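Local coordinates for protein malonyl-CoA decarboxylase (Rhodopseudomonas palustris, PDB 4KSA) that probably catalyses the decarboxylation of malonyl-CoA to acetyl-CoA and carbon dioxide, at residues A80-F85 against R154-D159; G171-Q176 against N282-Q287; R206-L209 against D213-C216. All blocks are in the same frame, centred on the assembly; numbering follows the deposited sequence.

Contact 1: A80-F85 against R154-D159; sequences ALAEQF and RHVDDD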
loop_
_atom_site.group_PDB
_atom_site.type_symbol
_atom_site.label_atom_id
_atom_site.label_comp_id
_atom_site.label_asym_id
_atom_site.label_seq_id
_atom_site.Cartn_x
_atom_site.Cartn_y
_atom_site.Cartn_z
ATOM N N ALA A 80 -32.928 29.953 -8.107
ATOM C CA ALA A 80 -33.895 28.982 -8.606
ATOM C C ALA A 80 -33.971 27.803 -7.627
ATOM O O ALA A 80 -35.041 27.214 -7.446
ATOM C CB ALA A 80 -33.482 28.484 -10.003
ATOM N N LEU A 81 -32.845 27.453 -7.001
ATOM C CA LEU A 81 -32.861 26.348 -6.060
ATOM C C LEU A 81 -33.748 26.717 -4.887
ATOM O O LEU A 81 -34.367 25.848 -4.277
ATOM C CB LEU A 81 -31.452 26.008 -5.547
ATOM C CG LEU A 81 -30.407 25.503 -6.556
ATOM C CD1 LEU A 81 -29.046 25.459 -5.893
ATOM C CD2 LEU A 81 -30.788 24.141 -7.096
ATOM N N ALA A 82 -33.830 28.007 -4.583
ATOM C CA ALA A 82 -34.637 28.443 -3.453
ATOM C C ALA A 82 -36.134 28.499 -3.717
ATOM O O ALA A 82 -36.918 27.988 -2.904
ATOM C CB ALA A 82 -34.157 29.786 -2.941
ATOM N N GLU A 83 -36.543 29.094 -4.839
ATOM C CA GLU A 83 -37.969 29.199 -5.122
ATOM C C GLU A 83 -38.585 28.051 -5.916
ATOM O O GLU A 83 -39.684 27.596 -5.597
ATOM C CB GLU A 83 -38.295 30.525 -5.819
ATOM C CG GLU A 83 -37.862 30.626 -7.264
ATOM C CD GLU A 83 -38.423 31.872 -7.944
ATOM O OE1 GLU A 83 -38.374 32.967 -7.326
ATOM O OE2 GLU A 83 -38.904 31.759 -9.099
ATOM N N GLN A 84 -37.894 27.561 -6.933
ATOM C CA GLN A 84 -38.467 26.479 -7.715
ATOM C C GLN A 84 -38.249 25.060 -7.188
ATOM O O GLN A 84 -39.144 24.218 -7.268
ATOM C CB GLN A 84 -37.980 26.593 -9.156
ATOM C CG GLN A 84 -38.508 27.863 -9.806
ATOM C CD GLN A 84 -37.917 28.125 -11.160
ATOM O OE1 GLN A 84 -37.971 27.266 -12.054
ATOM N NE2 GLN A 84 -37.345 29.324 -11.336
ATOM N N PHE A 85 -37.080 24.796 -6.617
ATOM C CA PHE A 85 -36.783 23.463 -6.137
ATOM C C PHE A 85 -36.977 23.185 -4.658
ATOM O O PHE A 85 -36.243 22.400 -4.057
ATOM C CB PHE A 85 -35.382 23.103 -6.563
ATOM C CG PHE A 85 -35.207 23.087 -8.039
ATOM C CD1 PHE A 85 -35.547 21.962 -8.777
ATOM C CD2 PHE A 85 -34.702 24.198 -8.698
ATOM C CE1 PHE A 85 -35.383 21.932 -10.149
ATOM C CE2 PHE A 85 -34.535 24.187 -10.079
ATOM C CZ PHE A 85 -34.876 23.046 -10.809
ATOM N N ARG A 154 -30.615 30.915 2.350
ATOM C CA ARG A 154 -30.248 30.294 3.608
ATOM C C ARG A 154 -30.866 28.901 3.712
ATOM O O ARG A 154 -30.279 27.986 4.293
ATOM C CB ARG A 154 -30.706 31.175 4.771
ATOM C CG ARG A 154 -30.103 30.798 6.112
ATOM C CD ARG A 154 -31.015 29.859 6.883
ATOM N NE ARG A 154 -30.379 29.357 8.097
ATOM C CZ ARG A 154 -31.032 28.813 9.118
ATOM N NH1 ARG A 154 -32.358 28.698 9.081
ATOM N NH2 ARG A 154 -30.359 28.389 10.183
ATOM N N HIS A 155 -32.042 28.737 3.120
ATOM C CA HIS A 155 -32.730 27.460 3.169
ATOM C C HIS A 155 -32.185 26.499 2.133
ATOM O O HIS A 155 -32.552 25.322 2.091
ATOM C CB HIS A 155 -34.242 27.687 3.040
ATOM C CG HIS A 155 -34.775 28.601 4.098
ATOM N ND1 HIS A 155 -35.017 29.940 3.872
ATOM C CD2 HIS A 155 -34.950 28.408 5.428
ATOM C CE1 HIS A 155 -35.309 30.532 5.016
ATOM N NE2 HIS A 155 -35.274 29.626 5.975
ATOM N N VAL A 156 -31.295 27.006 1.295
ATOM C CA VAL A 156 -30.647 26.165 0.311
ATOM C C VAL A 156 -29.422 25.630 1.043
ATOM O O VAL A 156 -29.075 24.458 0.933
ATOM C CB VAL A 156 -30.185 26.962 -0.911
ATOM C CG1 VAL A 156 -29.232 26.110 -1.757
ATOM C CG2 VAL A 156 -31.397 27.398 -1.728
ATOM N N ASP A 157 -28.788 26.498 1.818
ATOM C CA ASP A 157 -27.610 26.109 2.556
ATOM C C ASP A 157 -27.935 25.009 3.558
ATOM O O ASP A 157 -27.105 24.137 3.822
ATOM C CB ASP A 157 -27.020 27.295 3.299
ATOM C CG ASP A 157 -25.795 26.911 4.100
ATOM O OD1 ASP A 157 -25.766 27.137 5.339
ATOM O OD2 ASP A 157 -24.861 26.363 3.484
ATOM N N ASP A 158 -29.139 25.051 4.117
ATOM C CA ASP A 158 -29.533 24.047 5.092
ATOM C C ASP A 158 -29.602 22.661 4.466
ATOM O O ASP A 158 -29.337 21.661 5.134
ATOM C CB ASP A 158 -30.883 24.398 5.733
ATOM C CG ASP A 158 -30.778 25.512 6.772
ATOM O OD1 ASP A 158 -31.811 25.812 7.414
ATOM O OD2 ASP A 158 -29.681 26.088 6.950
ATOM N N ASP A 159 -29.945 22.590 3.187
ATOM C CA ASP A 159 -30.016 21.291 2.538
ATOM C C ASP A 159 -28.621 20.766 2.229
ATOM O O ASP A 159 -28.371 19.558 2.297
ATOM C CB ASP A 159 -30.863 21.376 1.264
ATOM C CG ASP A 159 -32.349 21.479 1.567
ATOM O OD1 ASP A 159 -33.075 22.157 0.809
ATOM O OD2 ASP A 159 -32.788 20.870 2.569
#
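Val156 has its CG1 anti to the backbone N (chi1 167°), which leaves CG2 beside that nitrogen and lets the two methyls reach different parts of Leu81 and Ala82. CG2 is the main point of touch: it settles on the helix surface where Leu81 gives way to Ala82, 3.8 Å from Ala82 CB and equally close to Ala82 N. The same methyl lies 4.1 Å from Leu81 CB. Val156 CG1 reaches the end of the leucine, 4.2 Å from Leu81 CD1. Leu81 runs across the valine at about a right angle, its CG anti to its own carbonyl carbon (chi1 -64°). The small side chain of Ala82 lets Val156 come down almost onto backbone, and the CA atoms of Ala82 and Val156 are 5.9 Å apart. No hydrogen bond joins the two segments directly; the contact is apolar and largely buried.

This is helix-on-helix packing in the all-helical N-terminal part of the enzyme, where the C-terminal end of helix 71-83 meets the first turns of helix 154-167. Farther along the latter lies His162, a magnesium ligand in a crystal structure of this protein, its side chain about 11 Å from that of Val156.

Polar groups frame the apolar patch. Arg119 of helix 118-126 ties both segments: it donates to Leu81 O, more weakly to His155 O, and forms a salt bridge with Asp159. Leu122 and Met139, from helices 118-126 and 132-146, pack against Leu81. One turn along 154-159, Arg154 NH1 and Asp158 OD1 are 3.4 Å apart, the oxygen above a face of the guanidinium, so that charge alone draws them together. Asp158 has another salt-bridge partner in Arg113 of the second subunit.

Contact 2: G171-Q176 against N282-Q287; sequences GFLVLQ and NFLIKQ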
loop_
_atom_site.group_PDB
_atom_site.type_symbol
_atom_site.label_atom_id
_atom_site.label_comp_id
_atom_site.label_asym_id
_atom_site.label_seq_id
_atom_site.Cartn_x
_atom_site.Cartn_y
_atom_site.Cartn_z
ATOM N N GLY A 171 -15.475 9.300 10.546
ATOM C CA GLY A 171 -14.820 8.001 10.510
ATOM C C GLY A 171 -13.776 7.801 9.418
ATOM O O GLY A 171 -12.827 7.042 9.597
ATOM N N PHE A 172 -13.932 8.463 8.276
ATOM C CA PHE A 172 -12.956 8.293 7.202
ATOM C C PHE A 172 -11.982 9.431 7.140
ATOM O O PHE A 172 -11.223 9.531 6.176
ATOM C CB PHE A 172 -13.620 8.159 5.827
ATOM C CG PHE A 172 -14.501 6.954 5.689
ATOM C CD1 PHE A 172 -14.446 5.920 6.628
ATOM C CD2 PHE A 172 -15.395 6.853 4.620
ATOM C CE1 PHE A 172 -15.272 4.804 6.506
ATOM C CE2 PHE A 172 -16.221 5.755 4.487
ATOM C CZ PHE A 172 -16.164 4.720 5.434
ATOM N N LEU A 173 -11.998 10.302 8.146
ATOM C CA LEU A 173 -11.067 11.430 8.141
ATOM C C LEU A 173 -9.698 10.858 8.489
ATOM O O LEU A 173 -9.572 10.070 9.414
ATOM C CB LEU A 173 -11.487 12.488 9.159
ATOM C CG LEU A 173 -10.814 13.843 8.900
ATOM C CD1 LEU A 173 -11.379 14.483 7.642
ATOM C CD2 LEU A 173 -11.026 14.749 10.091
ATOM N N VAL A 174 -8.677 11.235 7.736
ATOM C CA VAL A 174 -7.344 10.712 7.973
ATOM C C VAL A 174 -6.316 11.813 8.096
ATOM O O VAL A 174 -6.311 12.756 7.308
ATOM C CB VAL A 174 -6.919 9.776 6.844
ATOM C CG1 VAL A 174 -5.439 9.438 6.968
ATOM C CG2 VAL A 174 -7.759 8.517 6.891
ATOM N N LEU A 175 -5.449 11.683 9.100
ATOM C CA LEU A 175 -4.405 12.660 9.343
ATOM C C LEU A 175 -3.133 12.245 8.615
ATOM O O LEU A 175 -2.768 11.079 8.594
ATOM C CB LEU A 175 -4.147 12.767 10.836
ATOM C CG LEU A 175 -2.926 13.604 11.238
ATOM C CD1 LEU A 175 -3.179 15.090 10.975
ATOM C CD2 LEU A 175 -2.630 13.358 12.706
ATOM N N GLN A 176 -2.466 13.200 7.998
ATOM C CA GLN A 176 -1.245 12.908 7.277
ATOM C C GLN A 176 -0.237 14.003 7.559
ATOM O O GLN A 176 -0.598 15.175 7.653
ATOM C CB GLN A 176 -1.503 12.828 5.762
ATOM C CG GLN A 176 -1.911 11.456 5.292
ATOM C CD GLN A 176 -0.875 10.421 5.661
ATOM O OE1 GLN A 176 0.273 10.495 5.213
ATOM N NE2 GLN A 176 -1.262 9.457 6.500
ATOM N N ASN A 282 -14.642 16.469 17.368
ATOM C CA ASN A 282 -14.053 17.348 18.347
ATOM C C ASN A 282 -12.675 16.903 18.769
ATOM O O ASN A 282 -11.937 17.651 19.413
ATOM C CB ASN A 282 -14.996 17.425 19.526
ATOM C CG ASN A 282 -16.296 18.104 19.153
ATOM O OD1 ASN A 282 -16.349 19.323 19.030
ATOM N ND2 ASN A 282 -17.345 17.315 18.934
ATOM N N PHE A 283 -12.301 15.699 18.363
ATOM C CA PHE A 283 -11.011 15.171 18.758
ATOM C C PHE A 283 -9.971 15.185 17.658
ATOM O O PHE A 283 -9.260 14.210 17.430
ATOM C CB PHE A 283 -11.221 13.782 19.332
ATOM C CG PHE A 283 -12.151 13.780 20.495
ATOM C CD1 PHE A 283 -11.726 14.248 21.734
ATOM C CD2 PHE A 283 -13.469 13.387 20.347
ATOM C CE1 PHE A 283 -12.608 14.326 22.815
ATOM C CE2 PHE A 283 -14.368 13.458 21.424
ATOM C CZ PHE A 283 -13.938 13.929 22.659
ATOM N N LEU A 284 -9.877 16.327 16.994
ATOM C CA LEU A 284 -8.919 16.495 15.924
ATOM C C LEU A 284 -7.529 16.701 16.477
ATOM O O LEU A 284 -6.606 15.983 16.117
ATOM C CB LEU A 284 -9.297 17.688 15.040
ATOM C CG LEU A 284 -10.621 17.655 14.276
ATOM C CD1 LEU A 284 -10.566 18.802 13.294
ATOM C CD2 LEU A 284 -10.823 16.329 13.527
ATOM N N ILE A 285 -7.373 17.685 17.351
ATOM C CA ILE A 285 -6.066 17.961 17.930
ATOM C C ILE A 285 -5.547 16.741 18.708
ATOM O O ILE A 285 -4.342 16.489 18.790
ATOM C CB ILE A 285 -6.142 19.207 18.826
ATOM C CG1 ILE A 285 -6.640 20.395 17.989
ATOM C CG2 ILE A 285 -4.767 19.512 19.438
ATOM C CD1 ILE A 285 -5.669 20.839 16.927
ATOM N N LYS A 286 -6.474 15.972 19.255
ATOM C CA LYS A 286 -6.119 14.768 19.981
ATOM C C LYS A 286 -5.239 13.914 19.061
ATOM O O LYS A 286 -4.128 13.511 19.418
ATOM C CB LYS A 286 -7.384 14.002 20.337
ATOM C CG LYS A 286 -7.356 13.336 21.675
ATOM C CD LYS A 286 -6.530 12.082 21.674
ATOM C CE LYS A 286 -6.861 11.288 22.920
ATOM N NZ LYS A 286 -8.338 11.113 23.052
ATOM N N GLN A 287 -5.734 13.667 17.857
ATOM C CA GLN A 287 -4.994 12.868 16.906
ATOM C C GLN A 287 -3.631 13.456 16.560
ATOM O O GLN A 287 -2.642 12.733 16.505
ATOM C CB GLN A 287 -5.831 12.682 15.654
ATOM C CG GLN A 287 -7.204 12.129 15.958
ATOM C CD GLN A 287 -8.008 11.913 14.705
ATOM O OE1 GLN A 287 -7.662 11.076 13.870
ATOM N NE2 GLN A 287 -9.081 12.678 14.554
HETATM O O HOH W 1 -10.022 11.291 11.954
#
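The flat amide of Gln287 is gripped through its edge, and a water carries that grip across to Leu173. Gln287 NE2 donates to Phe283 O at 3.3 Å, with an N-H...O angle of 153°. The acceptor lies nearly in the amide plane, but the donor stands 44° out of the carbonyl plane of Phe283. Gln287 OE1 accepts from the water at 3.0 Å, and the same water gives its second proton to Leu173 O at 2.9 Å. The two bonds probably hold the amide in this rotation. Phe283 occupies the N-cap position of the helix, so the bond to its carbonyl folds the glutamine back along the first turn.

Apolar contacts lie beside this bridge. Leu173 CD2 meets Leu284 CD2 at 3.8 Å, the two side chains crossing at about a right angle. Leu175 puts CD2 against the backbone of the helix, 3.9 Å from Gln287 O and 4.4 Å from Gln287 CB. Both leucines on the strand side hold CG anti to the backbone N (chi1 171° in Leu175) and project toward the helix, whereas Val174 between them points away.

The pattern is that of a helix packed against the sheet, here reaching its outermost strand, consistent with the acetyltransferase clan to which the C-terminal family belongs. Helix 284-295 makes the crossover between the parallel neighbours 262-270 and 301-304, a beta-alpha-beta unit. Leu173 and Leu175 also rest on Phe219 of strand 214-220, to which 174-178 is hydrogen-bonded as the outermost strand within the chain. Ile285, next along the helix, packs on Phe265 and Ile268 of strand 262-270, while Phe283 and Lys286 touch Ile421 of helix 421-431.

Contact 3: R206-L209 against D213-C216; sequences RARL and DRRC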
loop_
_atom_site.group_PDB
_atom_site.type_symbol
_atom_site.label_atom_id
_atom_site.label_comp_id
_atom_site.label_asym_id
_atom_site.label_seq_id
_atom_site.Cartn_x
_atom_site.Cartn_y
_atom_site.Cartn_z
ATOM N N ARG A 206 9.482 24.480 0.201
ATOM C CA ARG A 206 10.522 23.533 0.604
ATOM C C ARG A 206 11.283 24.099 1.794
ATOM O O ARG A 206 11.608 23.375 2.742
ATOM C CB ARG A 206 11.501 23.244 -0.542
ATOM C CG ARG A 206 12.776 22.551 -0.052
ATOM C CD ARG A 206 13.471 21.697 -1.112
ATOM N NE ARG A 206 14.050 22.453 -2.224
ATOM C CZ ARG A 206 15.002 23.373 -2.100
ATOM N NH1 ARG A 206 15.465 23.997 -3.180
ATOM N NH2 ARG A 206 15.485 23.680 -0.899
ATOM N N ALA A 207 11.559 25.400 1.734
ATOM C CA ALA A 207 12.264 26.081 2.808
ATOM C C ALA A 207 11.390 26.055 4.061
ATOM O O ALA A 207 11.813 25.580 5.115
ATOM C CB ALA A 207 12.566 27.517 2.405
ATOM N N ARG A 208 10.163 26.552 3.932
ATOM C CA ARG A 208 9.231 26.594 5.048
ATOM C C ARG A 208 8.990 25.235 5.703
ATOM O O ARG A 208 8.614 25.179 6.869
ATOM C CB ARG A 208 7.904 27.214 4.588
ATOM C CG ARG A 208 6.733 27.085 5.575
ATOM C CD ARG A 208 6.003 25.760 5.391
ATOM N NE ARG A 208 4.951 25.527 6.379
ATOM C CZ ARG A 208 5.164 25.324 7.675
ATOM N NH1 ARG A 208 4.140 25.115 8.491
ATOM N NH2 ARG A 208 6.399 25.338 8.157
ATOM N N LEU A 209 9.207 24.143 4.973
ATOM C CA LEU A 209 8.993 22.812 5.545
ATOM C C LEU A 209 10.270 22.112 5.972
ATOM O O LEU A 209 10.217 21.108 6.671
ATOM C CB LEU A 209 8.271 21.901 4.555
ATOM C CG LEU A 209 6.827 22.168 4.141
ATOM C CD1 LEU A 209 6.405 21.081 3.164
ATOM C CD2 LEU A 209 5.918 22.193 5.355
ATOM N N ASP A 213 12.406 21.783 13.297
ATOM C CA ASP A 213 11.614 22.180 14.453
ATOM C C ASP A 213 10.230 22.674 14.020
ATOM O O ASP A 213 9.499 23.297 14.795
ATOM C CB ASP A 213 12.366 23.237 15.282
ATOM C CG ASP A 213 12.450 24.589 14.596
ATOM O OD1 ASP A 213 12.576 24.625 13.352
ATOM O OD2 ASP A 213 12.409 25.618 15.316
ATOM N N ARG A 214 9.881 22.375 12.769
ATOM C CA ARG A 214 8.586 22.734 12.186
ATOM C C ARG A 214 7.934 21.461 11.643
ATOM O O ARG A 214 8.617 20.602 11.103
ATOM C CB ARG A 214 8.767 23.752 11.059
ATOM C CG ARG A 214 9.210 25.126 11.524
ATOM C CD ARG A 214 8.054 25.924 12.123
ATOM N NE ARG A 214 8.519 27.091 12.876
ATOM C CZ ARG A 214 9.070 27.025 14.086
ATOM N NH1 ARG A 214 9.469 28.128 14.699
ATOM N NH2 ARG A 214 9.210 25.856 14.696
ATOM N N ARG A 215 6.617 21.344 11.808
ATOM C CA ARG A 215 5.858 20.182 11.344
ATOM C C ARG A 215 4.409 20.551 11.115
ATOM O O ARG A 215 3.756 21.024 12.035
ATOM C CB ARG A 215 5.862 19.072 12.394
ATOM C CG ARG A 215 7.193 18.467 12.672
ATOM C CD ARG A 215 7.239 17.030 12.210
ATOM N NE ARG A 215 8.379 16.328 12.790
ATOM C CZ ARG A 215 9.633 16.773 12.745
ATOM N NH1 ARG A 215 9.912 17.925 12.142
ATOM N NH2 ARG A 215 10.610 16.073 13.314
ATOM N N CYS A 216 3.888 20.341 9.912
ATOM C CA CYS A 216 2.472 20.629 9.680
ATOM C C CYS A 216 1.752 19.370 9.257
ATOM O O CYS A 216 2.323 18.488 8.615
ATOM C CB CYS A 216 2.278 21.716 8.638
ATOM S SG CYS A 216 3.503 21.659 7.383
#
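Helix 202-209 ends at Leu209, and after a four-residue link the chain extends into a strand that carries Cys216 back against Arg208 and Leu209. Leu209 and Arg214 have the nearest CA atoms, 6.7 Å apart. Leu209 N makes a weak bond to Arg206 O in the last turn. In the strand, Arg214 and Cys216 direct their CB atoms at the helix and Arg215 turns the other way.

Arg208 carries much of the contact. Its chain bends at chi2 (-86°), which swings the guanidinium over to the strand. Cys216 SG lies over one face of that group, 3.7 Å from NH1, while Arg214 CB comes up at the edge, 4.1 Å from NH2. Leu209 CD2 also borders the sulfur, at a distance too short to be trusted at this resolution. The charge of Arg208 is met by a salt bridge from NH1 to Glu233.

The guanidinium of Arg214 leads away from the helix, its plane turned 76° from that of Arg208. NH2 makes a weak bond to Asp213 O, and lies 3.3 Å from Asp213 OD2, out of the guanidinium plane; NH1 donates to Leu247 O. Arg215 NH1 donates to Arg214 O at 3.2 Å (N-H...O 142°), approaching from above the carbonyl plane.

The strand belongs to the central mixed sheet of the C-terminal domain. Strand 214-220 runs antiparallel to both its neighbours, 174-178 and 230-237: Cys216 pairs with Ile178, Arg215 with Val234. Helix 202-209 covers the sheet face on which Arg208 and Arg214 both reach Tyr266 of strand 262-270, and Arg215, on the other face, forms a salt bridge with Glu295 at the end of helix 284-295.

Overall arrangement
From the N terminus, contact 1 closes first: its loop of 68 mostly helical residues brings helix 71-83 back to helix 154-167 and is complete before the other two begin. Helix 154-167 then runs on to strand 174-178, where contact 2 opens a longer loop that returns only at helix 284-295. Contact 3, a tight helix-to-strand return, falls wholly within that loop. Contacts 2 and 3 serve the same sheet through adjacent strands, 174-178 and 214-220, and their nearest atoms are about 5 Å apart. Contact 1 stands in the helical part, its centre 31 Å from that of contact 2; both border the second subunit.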